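Local coordinates for protein alpha-galactosidase 1 (Saccharomyces cerevisiae, PDB 3LRK) that catalyses the hydrolysis of terminal, non-reducing alpha-D-galactose residues from alpha-D-galactosides, acting as a secreted, glycosylated homotetramer of glycoside hydrolase family 27, at residues I69-C74 with Q90-G95; W75-D80 with F84-E89; P125-R130 with L146-C151; A169-L174 with V181-C186. The protein carries 1 engineered substitution. One frame throughout, in Å; residues are numbered along the deposited sequence.

In the fold
All four contacts lie in the catalytic (beta/alpha)8 barrel and follow one another along the chain, except that contact 2 is nested inside the loop that contact 1 closes. Contacts 1, 3 and 4 each use a strand of the parallel barrel sheet (68-70, 145-149 and 182-185, the last two adjacent in it), whereas contact 2 is a separate two-stranded hairpin. Centres of contacts 1 and 2, and of contacts 3 and 4, are about 10 Å apart; those of contacts 1 and 4 are about 19 Å apart. A salt bridge, Asp72 to Lys147, joins contacts 1 and 3 between two substrate-binding residues, which places these two contacts beside the substrate-binding site.

Contact 1 of 4, residues I69-C74 with Q90-G95; sequences IILDDC and QKFPNG
Leu71 and Phe92 approach from opposite directions and meet at the methyl groups and the ring's far end: Leu71 CD2 is 3.6 Å and CD1 3.7 Å from Phe92 CZ, so both branches touch the same carbon. This is the tight, buried part, with the ring presented obliquely to the leucine. The polar part lies beside it, where the extended chain of Lys91 carries NZ to within 2.7 Å of Cys74 O. The bond is in the carbonyl plane with a C=O...N angle of 156°. NZ also bonds Cys42 O, and because Cys42 and Cys74 form a disulfide, one ammonium group ties together the backbones of both half-cystines. Shortening Lys91 to an alanine is likely to leave the Cys74 and Cys42 carbonyls without their shared donor and this end of the contact less firmly held. The looser side begins just beyond, where the type I turn from Phe92 to Gly95 exposes Pro93 and Asn94 to solvent. Substrate-binding Asp72 and Asp73 sit between the two holding points. Helix 46-58 meets Leu71 through Leu49 and Phe92 through Glu46, while helix 96-105 packs Met96 on Leu71 and Val99 on Phe92.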
loop_
_atom_site.group_PDB
_atom_site.type_symbol
_atom_site.label_atom_id
_atom_site.label_comp_id
_atom_site.label_asym_id
_atom_site.label_seq_id
_atom_site.Cartn_x
_atom_site.Cartn_y
_atom_site.Cartn_z
ATOM N N ILE A 69 24.962 15.790 25.233
ATOM C CA ILE A 69 24.895 17.118 24.613
ATOM C C ILE A 69 25.053 16.918 23.112
ATOM O O ILE A 69 26.167 16.643 22.610
ATOM C CB ILE A 69 26.006 18.072 25.163
ATOM C CG1 ILE A 69 25.892 18.222 26.691
ATOM C CG2 ILE A 69 25.963 19.439 24.449
ATOM C CD1 ILE A 69 24.521 18.766 27.188
ATOM N N ILE A 70 23.934 17.021 22.400
ATOM C CA ILE A 70 23.900 16.646 20.988
ATOM C C ILE A 70 23.881 17.867 20.075
ATOM O O ILE A 70 22.886 18.586 19.992
ATOM C CB ILE A 70 22.700 15.722 20.647
ATOM C CG1 ILE A 70 22.636 14.521 21.598
ATOM C CG2 ILE A 70 22.784 15.258 19.182
ATOM C CD1 ILE A 70 21.221 13.924 21.738
ATOM N N LEU A 71 25.006 18.078 19.403
ATOM C CA LEU A 71 25.159 19.113 18.395
ATOM C C LEU A 71 24.507 18.592 17.119
ATOM O O LEU A 71 24.855 17.505 16.642
ATOM C CB LEU A 71 26.640 19.400 18.148
ATOM C CG LEU A 71 27.021 20.363 17.007
ATOM C CD1 LEU A 71 26.589 21.792 17.302
ATOM C CD2 LEU A 71 28.501 20.289 16.718
ATOM N N ASP A 72 23.572 19.369 16.581
ATOM C CA ASP A 72 22.796 18.967 15.405
ATOM C C ASP A 72 23.464 19.460 14.107
ATOM O O ASP A 72 24.688 19.482 14.014
ATOM C CB ASP A 72 21.343 19.458 15.560
ATOM C CG ASP A 72 20.326 18.542 14.872
ATOM O OD1 ASP A 72 19.865 17.558 15.488
ATOM O OD2 ASP A 72 19.975 18.824 13.708
ATOM N N ASP A 73 22.656 19.829 13.112
ATOM C CA ASP A 73 23.100 20.159 11.747
ATOM C C ASP A 73 23.926 21.462 11.697
ATOM O O ASP A 73 24.061 22.153 12.708
ATOM C CB ASP A 73 21.846 20.290 10.862
ATOM C CG ASP A 73 22.088 19.963 9.376
ATOM O OD1 ASP A 73 23.239 19.960 8.873
ATOM O OD2 ASP A 73 21.075 19.696 8.696
ATOM N N CYS A 74 24.471 21.779 10.515
ATOM C CA CYS A 74 25.106 23.085 10.205
ATOM C C CYS A 74 26.431 23.376 10.913
ATOM O O CYS A 74 26.773 24.545 11.174
ATOM C CB CYS A 74 24.138 24.251 10.456
ATOM S SG CYS A 74 22.401 23.858 10.249
ATOM N N GLN A 90 34.864 29.107 12.107
ATOM C CA GLN A 90 34.243 30.268 12.743
ATOM C C GLN A 90 33.360 29.836 13.920
ATOM O O GLN A 90 33.358 30.474 14.977
ATOM C CB GLN A 90 33.411 31.063 11.727
ATOM C CG GLN A 90 34.110 31.274 10.377
ATOM C CD GLN A 90 35.320 32.193 10.472
ATOM O OE1 GLN A 90 35.216 33.330 10.947
ATOM N NE2 GLN A 90 36.479 31.705 10.015
ATOM N N LYS A 91 32.613 28.747 13.730
ATOM C CA LYS A 91 31.704 28.241 14.756
ATOM C C LYS A 91 32.446 27.394 15.799
ATOM O O LYS A 91 32.096 27.406 16.973
ATOM C CB LYS A 91 30.576 27.417 14.113
ATOM C CG LYS A 91 29.664 28.215 13.177
ATOM C CD LYS A 91 28.644 27.311 12.517
ATOM C CE LYS A 91 27.702 28.103 11.625
ATOM N NZ LYS A 91 26.536 27.274 11.190
ATOM N N PHE A 92 33.461 26.659 15.350
ATOM C CA PHE A 92 34.247 25.756 16.198
ATOM C C PHE A 92 35.744 25.994 15.979
ATOM O O PHE A 92 36.428 25.185 15.346
ATOM C CB PHE A 92 33.830 24.292 15.953
ATOM C CG PHE A 92 32.359 24.068 16.151
ATOM C CD1 PHE A 92 31.490 24.067 15.064
ATOM C CD2 PHE A 92 31.832 23.930 17.433
ATOM C CE1 PHE A 92 30.125 23.912 15.244
ATOM C CE2 PHE A 92 30.464 23.776 17.628
ATOM C CZ PHE A 92 29.610 23.758 16.536
ATOM N N PRO A 93 36.258 27.125 16.521
ATOM C CA PRO A 93 37.644 27.564 16.303
ATOM C C PRO A 93 38.744 26.612 16.794
ATOM O O PRO A 93 39.879 26.703 16.331
ATOM C CB PRO A 93 37.713 28.907 17.043
ATOM C CG PRO A 93 36.557 28.921 17.974
ATOM C CD PRO A 93 35.497 28.071 17.360
ATOM N N ASN A 94 38.392 25.698 17.697
ATOM C CA ASN A 94 39.340 24.760 18.299
ATOM C C ASN A 94 39.153 23.303 17.818
ATOM O O ASN A 94 39.836 22.386 18.285
ATOM C CB ASN A 94 39.224 24.863 19.821
ATOM C CG ASN A 94 39.444 26.293 20.317
ATOM O OD1 ASN A 94 40.498 26.862 20.084
ATOM N ND2 ASN A 94 38.439 26.878 20.970
ATOM N N GLY A 95 38.257 23.102 16.856
ATOM C CA GLY A 95 37.933 21.752 16.382
ATOM C C GLY A 95 36.871 21.136 17.284
ATOM O O GLY A 95 36.527 21.691 18.331
#

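Contact 2 of 4, residues W75-D80 with F84-E89; sequences WSSGRD and FLVADE
Backbone hydrogen bonds pair Trp75-Asp80 with Phe84-Glu89 as an antiparallel beta hairpin. Asp88 N to Trp75 O and Ser77 N to Val86 O, both 2.9 Å, are nearly straight, the first with an angle of 168° at the hydrogen; Val86 N to Gly78 O and Asp80 N to Phe84 O continue the series. Ser76 with Ala87 and Arg79 with Leu85 are non-hydrogen-bonded pairs, the latter accompanied by a CA-H...O contact from Arg79 CA to Phe84 O (3.1 Å). The strand directions make 151°, so the ribbon is clearly twisted.

Side-chain polar contacts finish both ends. At the turn, Phe84 N reaches Asp80 OD1 at 3.0 Å from above the carboxylate plane. At the other end a water donates to Ser76 O and, at 2.6 Å, to Asp88 OD2, bridging the strands; Asp88 OD1 meanwhile accepts from Lys91 N.

Among the apolar contacts, Leu85 and Arg79 share a face of the hairpin, and Trp75 meets Leu85 and Ala87. With CG held between N and C (chi1 63°), Trp75 turns its ring edge to the other strand: CH2 is 3.9 Å from Leu85 CD1, and Ala87 CB lies in the ring plane. Leu85 CD2 sits over one face of the Arg79 guanidinium, 3.8 Å from NH2. Val86 CG2 packs on Asp80 CB at 3.7 Å.

Arg79 forms a salt bridge with Asp134, and Trp75 NE1 bonds Tyr113 O. The hairpin's own bonds are thus mostly backbone, while its long side chains tie it to the barrel.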
loop_
_atom_site.group_PDB
_atom_site.type_symbol
_atom_site.label_atom_id
_atom_site.label_comp_id
_atom_site.label_asym_id
_atom_site.label_seq_id
_atom_site.Cartn_x
_atom_site.Cartn_y
_atom_site.Cartn_z
ATOM N N TRP A 75 27.194 22.327 11.201
ATOM C CA TRP A 75 28.396 22.479 12.018
ATOM C C TRP A 75 29.665 22.484 11.153
ATOM O O TRP A 75 30.703 23.008 11.571
ATOM C CB TRP A 75 28.444 21.376 13.097
ATOM C CG TRP A 75 28.538 19.994 12.522
ATOM C CD1 TRP A 75 27.502 19.120 12.297
ATOM C CD2 TRP A 75 29.725 19.329 12.064
ATOM N NE1 TRP A 75 27.978 17.952 11.740
ATOM C CE2 TRP A 75 29.334 18.052 11.579
ATOM C CE3 TRP A 75 31.084 19.679 12.024
ATOM C CZ2 TRP A 75 30.249 17.133 11.061
ATOM C CZ3 TRP A 75 31.994 18.764 11.501
ATOM C CH2 TRP A 75 31.567 17.495 11.033
ATOM N N SER A 76 29.568 21.897 9.955
ATOM C CA SER A 76 30.709 21.733 9.050
ATOM C C SER A 76 30.794 22.848 8.001
ATOM O O SER A 76 29.834 23.589 7.777
ATOM C CB SER A 76 30.629 20.382 8.327
ATOM O OG SER A 76 29.393 20.247 7.640
ATOM N N SER A 77 31.950 22.957 7.361
ATOM C CA SER A 77 32.138 23.941 6.288
ATOM C C SER A 77 32.449 23.295 4.931
ATOM O O SER A 77 32.494 23.981 3.904
ATOM C CB SER A 77 33.229 24.944 6.681
ATOM O OG SER A 77 34.472 24.292 6.868
ATOM N N GLY A 78 32.627 21.979 4.923
ATOM C CA GLY A 78 33.010 21.244 3.711
ATOM C C GLY A 78 33.889 20.045 4.019
ATOM O O GLY A 78 33.843 19.497 5.134
ATOM N N ARG A 79 34.692 19.642 3.034
ATOM C CA ARG A 79 35.640 18.532 3.182
ATOM C C ARG A 79 37.039 18.972 2.736
ATOM O O ARG A 79 37.175 19.801 1.822
ATOM C CB ARG A 79 35.186 17.295 2.382
ATOM C CG ARG A 79 33.814 16.763 2.780
ATOM C CD ARG A 79 33.421 15.467 2.057
ATOM N NE ARG A 79 32.187 14.931 2.636
ATOM C CZ ARG A 79 32.142 14.059 3.652
ATOM N NH1 ARG A 79 33.263 13.596 4.193
ATOM N NH2 ARG A 79 30.972 13.652 4.134
ATOM N N ASP A 80 38.067 18.423 3.379
ATOM C CA ASP A 80 39.463 18.754 3.043
ATOM C C ASP A 80 39.971 17.982 1.817
ATOM O O ASP A 80 39.214 17.225 1.204
ATOM C CB ASP A 80 40.388 18.570 4.266
ATOM C CG ASP A 80 40.565 17.103 4.685
ATOM O OD1 ASP A 80 40.315 16.183 3.874
ATOM O OD2 ASP A 80 40.992 16.875 5.841
ATOM N N PHE A 84 37.991 14.353 4.122
ATOM C CA PHE A 84 37.534 14.396 5.509
ATOM C C PHE A 84 36.664 15.601 5.779
ATOM O O PHE A 84 36.947 16.700 5.280
ATOM C CB PHE A 84 38.724 14.432 6.470
ATOM C CG PHE A 84 38.848 13.213 7.332
ATOM C CD1 PHE A 84 39.023 11.957 6.766
ATOM C CD2 PHE A 84 38.819 13.328 8.720
ATOM C CE1 PHE A 84 39.149 10.831 7.570
ATOM C CE2 PHE A 84 38.946 12.203 9.533
ATOM C CZ PHE A 84 39.110 10.957 8.957
ATOM N N LEU A 85 35.620 15.396 6.583
ATOM C CA LEU A 85 34.792 16.479 7.094
ATOM C C LEU A 85 35.658 17.518 7.794
ATOM O O LEU A 85 36.604 17.164 8.507
ATOM C CB LEU A 85 33.765 15.956 8.104
ATOM C CG LEU A 85 32.559 15.170 7.578
ATOM C CD1 LEU A 85 31.922 14.383 8.710
ATOM C CD2 LEU A 85 31.559 16.110 6.924
ATOM N N VAL A 86 35.322 18.785 7.573
ATOM C CA VAL A 86 35.977 19.911 8.243
ATOM C C VAL A 86 34.920 20.668 9.050
ATOM O O VAL A 86 33.901 21.079 8.502
ATOM C CB VAL A 86 36.680 20.854 7.214
ATOM C CG1 VAL A 86 37.342 22.056 7.906
ATOM C CG2 VAL A 86 37.721 20.085 6.411
ATOM N N ALA A 87 35.149 20.830 10.352
ATOM C CA ALA A 87 34.269 21.660 11.173
ATOM C C ALA A 87 34.415 23.127 10.757
ATOM O O ALA A 87 35.504 23.551 10.402
ATOM C CB ALA A 87 34.608 21.501 12.646
ATOM N N ASP A 88 33.314 23.877 10.789
ATOM C CA ASP A 88 33.337 25.299 10.480
ATOM C C ASP A 88 34.235 25.985 11.520
ATOM O O ASP A 88 33.936 25.954 12.711
ATOM C CB ASP A 88 31.911 25.870 10.512
ATOM C CG ASP A 88 31.855 27.353 10.143
ATOM O OD1 ASP A 88 32.488 28.163 10.844
ATOM O OD2 ASP A 88 31.171 27.715 9.161
ATOM N N GLU A 89 35.343 26.571 11.069
ATOM C CA GLU A 89 36.324 27.160 11.999
ATOM C C GLU A 89 35.900 28.477 12.650
ATOM O O GLU A 89 36.506 28.905 13.637
ATOM C CB GLU A 89 37.721 27.263 11.374
ATOM C CG GLU A 89 37.762 27.748 9.942
ATOM C CD GLU A 89 38.977 27.201 9.195
ATOM O OE1 GLU A 89 38.824 26.216 8.416
ATOM O OE2 GLU A 89 40.086 27.743 9.413
HETATM O O HOH W 1 29.682 26.394 7.542
#

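Contact 3 of 4, residues P125-R130 with L146-C151; sequences PGSLGR and LKYDNC
Ser127 meets Tyr148 at the rim of the tyrosine ring, where a loop of the (beta/alpha)8 barrel, between strand 109-115 and helix 131-140, leans on strand 145-149. Ser127 CB lies in the ring plane, at the edge, 3.4 Å from Tyr148 OH and 3.8 Å from CE1. The touch is made by carbon and is van der Waals in kind. With Tyr148 CG anti to the backbone N (chi1 -161°), the ring reaches across the 9.1 Å between the CA atoms of the two residues. The serine hydroxyl points to other partners, bonding Ser114 OG and Asp134 OD2. Ser127 opens a type II turn, closed by Arg130 N to Ser127 O, 2.8 Å. Met170 of helix 160-177 packs on both Ser127 and Tyr148. A glycine in place of Tyr148 would probably open a gap between loop and strand, leaving Ser127 CB and Met170 without their shared aromatic neighbour. Along the strand, Lys147 and Asp149 point to the opposite side from Tyr148: Lys147 binds substrate, and Asp149 is the catalytic nucleophile. Next to it, Asn150 N donates to the anti lone pair of Asp149 OD1 at 2.7 Å.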
loop_
_atom_site.group_PDB
_atom_site.type_symbol
_atom_site.label_atom_id
_atom_site.label_comp_id
_atom_site.label_asym_id
_atom_site.label_seq_id
_atom_site.Cartn_x
_atom_site.Cartn_y
_atom_site.Cartn_z
ATOM N N PRO A 125 27.586 18.890 4.012
ATOM C CA PRO A 125 28.076 17.586 3.547
ATOM C C PRO A 125 27.472 16.396 4.287
ATOM O O PRO A 125 27.503 16.340 5.516
ATOM C CB PRO A 125 29.586 17.655 3.800
ATOM C CG PRO A 125 29.900 19.112 3.871
ATOM C CD PRO A 125 28.689 19.810 4.359
ATOM N N GLY A 126 26.930 15.457 3.514
ATOM C CA GLY A 126 26.351 14.229 4.049
ATOM C C GLY A 126 27.303 13.053 3.922
ATOM O O GLY A 126 28.307 13.127 3.205
ATOM N N SER A 127 26.987 11.960 4.619
ATOM C CA SER A 127 27.912 10.840 4.763
ATOM C C SER A 127 27.679 9.640 3.836
ATOM O O SER A 127 28.439 8.670 3.895
ATOM C CB SER A 127 27.909 10.330 6.216
ATOM O OG SER A 127 28.313 11.341 7.115
ATOM N N LEU A 128 26.646 9.689 2.999
ATOM C CA LEU A 128 26.367 8.542 2.108
ATOM C C LEU A 128 27.547 8.239 1.168
ATOM O O LEU A 128 27.979 9.101 0.396
ATOM C CB LEU A 128 25.065 8.741 1.324
ATOM C CG LEU A 128 24.536 7.554 0.498
ATOM C CD1 LEU A 128 24.457 6.262 1.344
ATOM C CD2 LEU A 128 23.167 7.913 -0.113
ATOM N N GLY A 129 28.062 7.014 1.274
ATOM C CA GLY A 129 29.219 6.552 0.513
ATOM C C GLY A 129 30.535 7.054 1.091
ATOM O O GLY A 129 31.591 6.833 0.517
ATOM N N ARG A 130 30.456 7.746 2.224
ATOM C CA ARG A 130 31.620 8.333 2.876
ATOM C C ARG A 130 31.670 7.887 4.325
ATOM O O ARG A 130 32.282 8.544 5.166
ATOM C CB ARG A 130 31.555 9.860 2.775
ATOM C CG ARG A 130 31.504 10.362 1.311
ATOM C CD ARG A 130 31.266 11.852 1.268
ATOM N NE ARG A 130 31.083 12.382 -0.087
ATOM C CZ ARG A 130 32.067 12.822 -0.876
ATOM N NH1 ARG A 130 33.340 12.783 -0.482
ATOM N NH2 ARG A 130 31.777 13.297 -2.088
ATOM N N LEU A 146 25.926 9.512 17.693
ATOM C CA LEU A 146 25.665 10.060 16.349
ATOM C C LEU A 146 24.185 10.020 16.036
ATOM O O LEU A 146 23.570 8.947 16.053
ATOM C CB LEU A 146 26.453 9.296 15.269
ATOM C CG LEU A 146 26.285 9.768 13.806
ATOM C CD1 LEU A 146 26.810 11.189 13.599
ATOM C CD2 LEU A 146 26.964 8.786 12.839
ATOM N N LYS A 147 23.613 11.186 15.744
ATOM C CA LYS A 147 22.261 11.255 15.187
ATOM C C LYS A 147 22.393 11.237 13.653
ATOM O O LYS A 147 23.120 12.049 13.076
ATOM C CB LYS A 147 21.534 12.504 15.704
ATOM C CG LYS A 147 20.250 12.829 14.961
ATOM C CD LYS A 147 19.599 14.098 15.461
ATOM C CE LYS A 147 18.449 14.476 14.545
ATOM N NZ LYS A 147 17.616 15.578 15.095
ATOM N N TYR A 148 21.701 10.303 12.992
ATOM C CA TYR A 148 22.034 10.004 11.603
ATOM C C TYR A 148 20.792 10.085 10.719
ATOM O O TYR A 148 19.966 9.179 10.697
ATOM C CB TYR A 148 22.784 8.654 11.504
ATOM C CG TYR A 148 23.566 8.425 10.226
ATOM C CD1 TYR A 148 24.474 9.381 9.749
ATOM C CD2 TYR A 148 23.420 7.233 9.506
ATOM C CE1 TYR A 148 25.203 9.162 8.580
ATOM C CE2 TYR A 148 24.142 7.000 8.352
ATOM C CZ TYR A 148 25.021 7.965 7.878
ATOM O OH TYR A 148 25.731 7.740 6.717
ATOM N N ASP A 149 20.706 11.190 9.985
ATOM C CA ASP A 149 19.486 11.638 9.318
ATOM C C ASP A 149 19.207 10.890 8.009
ATOM O O ASP A 149 19.911 9.939 7.682
ATOM C CB ASP A 149 19.557 13.151 9.066
ATOM C CG ASP A 149 18.215 13.850 9.283
ATOM O OD1 ASP A 149 17.159 13.319 8.879
ATOM O OD2 ASP A 149 18.219 14.942 9.884
ATOM N N ASN A 150 18.189 11.348 7.275
ATOM C CA ASN A 150 17.673 10.648 6.083
ATOM C C ASN A 150 17.361 11.595 4.930
ATOM O O ASN A 150 16.632 11.238 3.993
ATOM C CB ASN A 150 16.424 9.842 6.454
ATOM C CG ASN A 150 15.991 8.863 5.368
ATOM O OD1 ASN A 150 16.817 8.245 4.705
ATOM N ND2 ASN A 150 14.681 8.707 5.208
ATOM N N CYS A 151 17.908 12.804 4.998
ATOM C CA CYS A 151 17.800 13.747 3.881
ATOM C C CYS A 151 18.740 13.405 2.733
ATOM O O CYS A 151 19.854 12.950 2.963
ATOM C CB CYS A 151 18.065 15.173 4.368
ATOM S SG CYS A 151 16.639 15.813 5.248
#

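Contact 4 of 4, residues A169-L174 with V181-C186; sequences AMSDAL and VFYSLC. Engineered in segment 181-186: Val181 (natural residue Ile).
Tyr183 lays its ring against three residues of helix 160-177, and each meets a different part of it obliquely. Leu174 CD1 is 3.6 Å from Tyr183 CD1, near the root of the ring. Farther out, Met170 CG lies 3.8 Å from CE1 of the tyrosine, and Met170 CB comes within 3.4 Å of its OH. Across the ring, Ser171 CB is 3.6 Å from Tyr183 CE2. The tyrosine reaches this position because its CG is anti to the backbone N (chi1 -175°), which carries the ring out from the strand to the helix. Met170 starts off in the same sense but bends at chi2 (57°) and again at chi3, so its CB and CG do the touching while the chain's end leads away.

Leu174 uses its two branches separately: while CD1 serves the tyrosine, CD2 is 4.2 Å from CG1 of Val181, an engineered residue that is isoleucine in the natural sequence. The leucine crosses both partners at about a right angle.

The buried polar atoms find partners just outside the contact. Tyr183 OH bonds Tyr167 O earlier on the same helix, and Ser171 OG bonds Ile200 O. On the side of the ring away from the helix, Leu185 CD1 lies 3.4 Å above the plane, offset toward the rim.

Segment 169-174 of the helix runs at 168° to strand 182-185, the two axes 10.1 Å apart at their closest, as expected in the beta-alpha-beta unit 145-149, 160-177, 182-185. Ala135 of helix 131-140 packs on Met170 and Leu174, while strands 145-149 and 203-205 flank strand 182-185 in the barrel sheet.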
loop_
_atom_site.group_PDB
_atom_site.type_symbol
_atom_site.label_atom_id
_atom_site.label_comp_id
_atom_site.label_asym_id
_atom_site.label_seq_id
_atom_site.Cartn_x
_atom_site.Cartn_y
_atom_site.Cartn_z
ATOM N N ALA A 169 25.654 0.440 6.821
ATOM C CA ALA A 169 26.934 0.972 6.358
ATOM C C ALA A 169 27.589 1.892 7.401
ATOM O O ALA A 169 28.796 1.771 7.653
ATOM C CB ALA A 169 26.789 1.692 4.989
ATOM N N MET A 170 26.813 2.788 8.010
ATOM C CA MET A 170 27.379 3.666 9.059
ATOM C C MET A 170 27.568 2.942 10.408
ATOM O O MET A 170 28.535 3.207 11.119
ATOM C CB MET A 170 26.561 4.948 9.236
ATOM C CG MET A 170 27.100 5.898 10.327
ATOM S SD MET A 170 28.803 6.386 10.062
ATOM C CE MET A 170 28.578 7.782 8.957
ATOM N N SER A 171 26.659 2.027 10.736
ATOM C CA SER A 171 26.795 1.185 11.934
ATOM C C SER A 171 28.149 0.460 11.931
ATOM O O SER A 171 28.896 0.511 12.924
ATOM C CB SER A 171 25.660 0.159 12.004
ATOM O OG SER A 171 25.691 -0.566 13.225
ATOM N N ASP A 172 28.446 -0.202 10.810
ATOM C CA ASP A 172 29.708 -0.925 10.629
ATOM C C ASP A 172 30.930 -0.012 10.666
ATOM O O ASP A 172 31.944 -0.346 11.288
ATOM C CB ASP A 172 29.699 -1.719 9.324
ATOM C CG ASP A 172 28.726 -2.889 9.351
ATOM O OD1 ASP A 172 28.241 -3.271 10.439
ATOM O OD2 ASP A 172 28.451 -3.436 8.265
ATOM N N ALA A 173 30.836 1.126 9.980
ATOM C CA ALA A 173 31.917 2.117 9.955
ATOM C C ALA A 173 32.254 2.628 11.363
ATOM O O ALA A 173 33.420 2.787 11.696
ATOM C CB ALA A 173 31.552 3.283 9.027
ATOM N N LEU A 174 31.236 2.893 12.172
ATOM C CA LEU A 174 31.442 3.339 13.555
ATOM C C LEU A 174 32.087 2.231 14.386
ATOM O O LEU A 174 33.048 2.473 15.139
ATOM C CB LEU A 174 30.112 3.788 14.184
ATOM C CG LEU A 174 29.453 5.069 13.683
ATOM C CD1 LEU A 174 27.999 5.178 14.181
ATOM C CD2 LEU A 174 30.271 6.322 14.086
ATOM N N VAL A 181 30.125 4.283 20.196
ATOM C CA VAL A 181 29.262 5.393 19.794
ATOM C C VAL A 181 27.818 4.914 19.875
ATOM O O VAL A 181 27.447 3.892 19.268
ATOM C CB VAL A 181 29.634 5.927 18.365
ATOM C CG1 VAL A 181 28.682 7.047 17.905
ATOM C CG2 VAL A 181 31.093 6.398 18.311
ATOM N N PHE A 182 27.017 5.628 20.661
ATOM C CA PHE A 182 25.579 5.435 20.697
ATOM C C PHE A 182 25.027 5.853 19.329
ATOM O O PHE A 182 25.179 7.008 18.923
ATOM C CB PHE A 182 24.973 6.333 21.782
ATOM C CG PHE A 182 23.529 6.012 22.118
ATOM C CD1 PHE A 182 22.498 6.300 21.222
ATOM C CD2 PHE A 182 23.210 5.429 23.343
ATOM C CE1 PHE A 182 21.189 6.015 21.537
ATOM C CE2 PHE A 182 21.899 5.146 23.671
ATOM C CZ PHE A 182 20.887 5.430 22.765
ATOM N N TYR A 183 24.391 4.916 18.621
ATOM C CA TYR A 183 23.966 5.174 17.234
ATOM C C TYR A 183 22.449 5.394 17.147
ATOM O O TYR A 183 21.651 4.468 17.357
ATOM C CB TYR A 183 24.458 4.027 16.333
ATOM C CG TYR A 183 24.216 4.162 14.830
ATOM C CD1 TYR A 183 24.384 5.381 14.152
ATOM C CD2 TYR A 183 23.866 3.034 14.085
ATOM C CE1 TYR A 183 24.167 5.468 12.744
ATOM C CE2 TYR A 183 23.662 3.100 12.713
ATOM C CZ TYR A 183 23.814 4.298 12.045
ATOM O OH TYR A 183 23.583 4.300 10.686
ATOM N N SER A 184 22.076 6.643 16.862
ATOM C CA SER A 184 20.694 7.100 16.825
ATOM C C SER A 184 20.249 7.296 15.380
ATOM O O SER A 184 20.753 8.165 14.681
ATOM C CB SER A 184 20.571 8.416 17.617
ATOM O OG SER A 184 19.384 9.136 17.324
ATOM N N LEU A 185 19.319 6.459 14.927
ATOM C CA LEU A 185 18.774 6.566 13.568
ATOM C C LEU A 185 17.752 7.685 13.453
ATOM O O LEU A 185 16.948 7.902 14.355
ATOM C CB LEU A 185 18.122 5.235 13.163
ATOM C CG LEU A 185 18.930 4.168 12.410
ATOM C CD1 LEU A 185 20.399 4.075 12.793
ATOM C CD2 LEU A 185 18.251 2.796 12.431
ATOM N N CYS A 186 17.788 8.402 12.330
ATOM C CA CYS A 186 16.802 9.439 12.075
ATOM C C CYS A 186 16.276 9.278 10.655
ATOM O O CYS A 186 16.555 10.101 9.796
ATOM C CB CYS A 186 17.413 10.839 12.271
ATOM S SG CYS A 186 16.228 12.221 12.185
#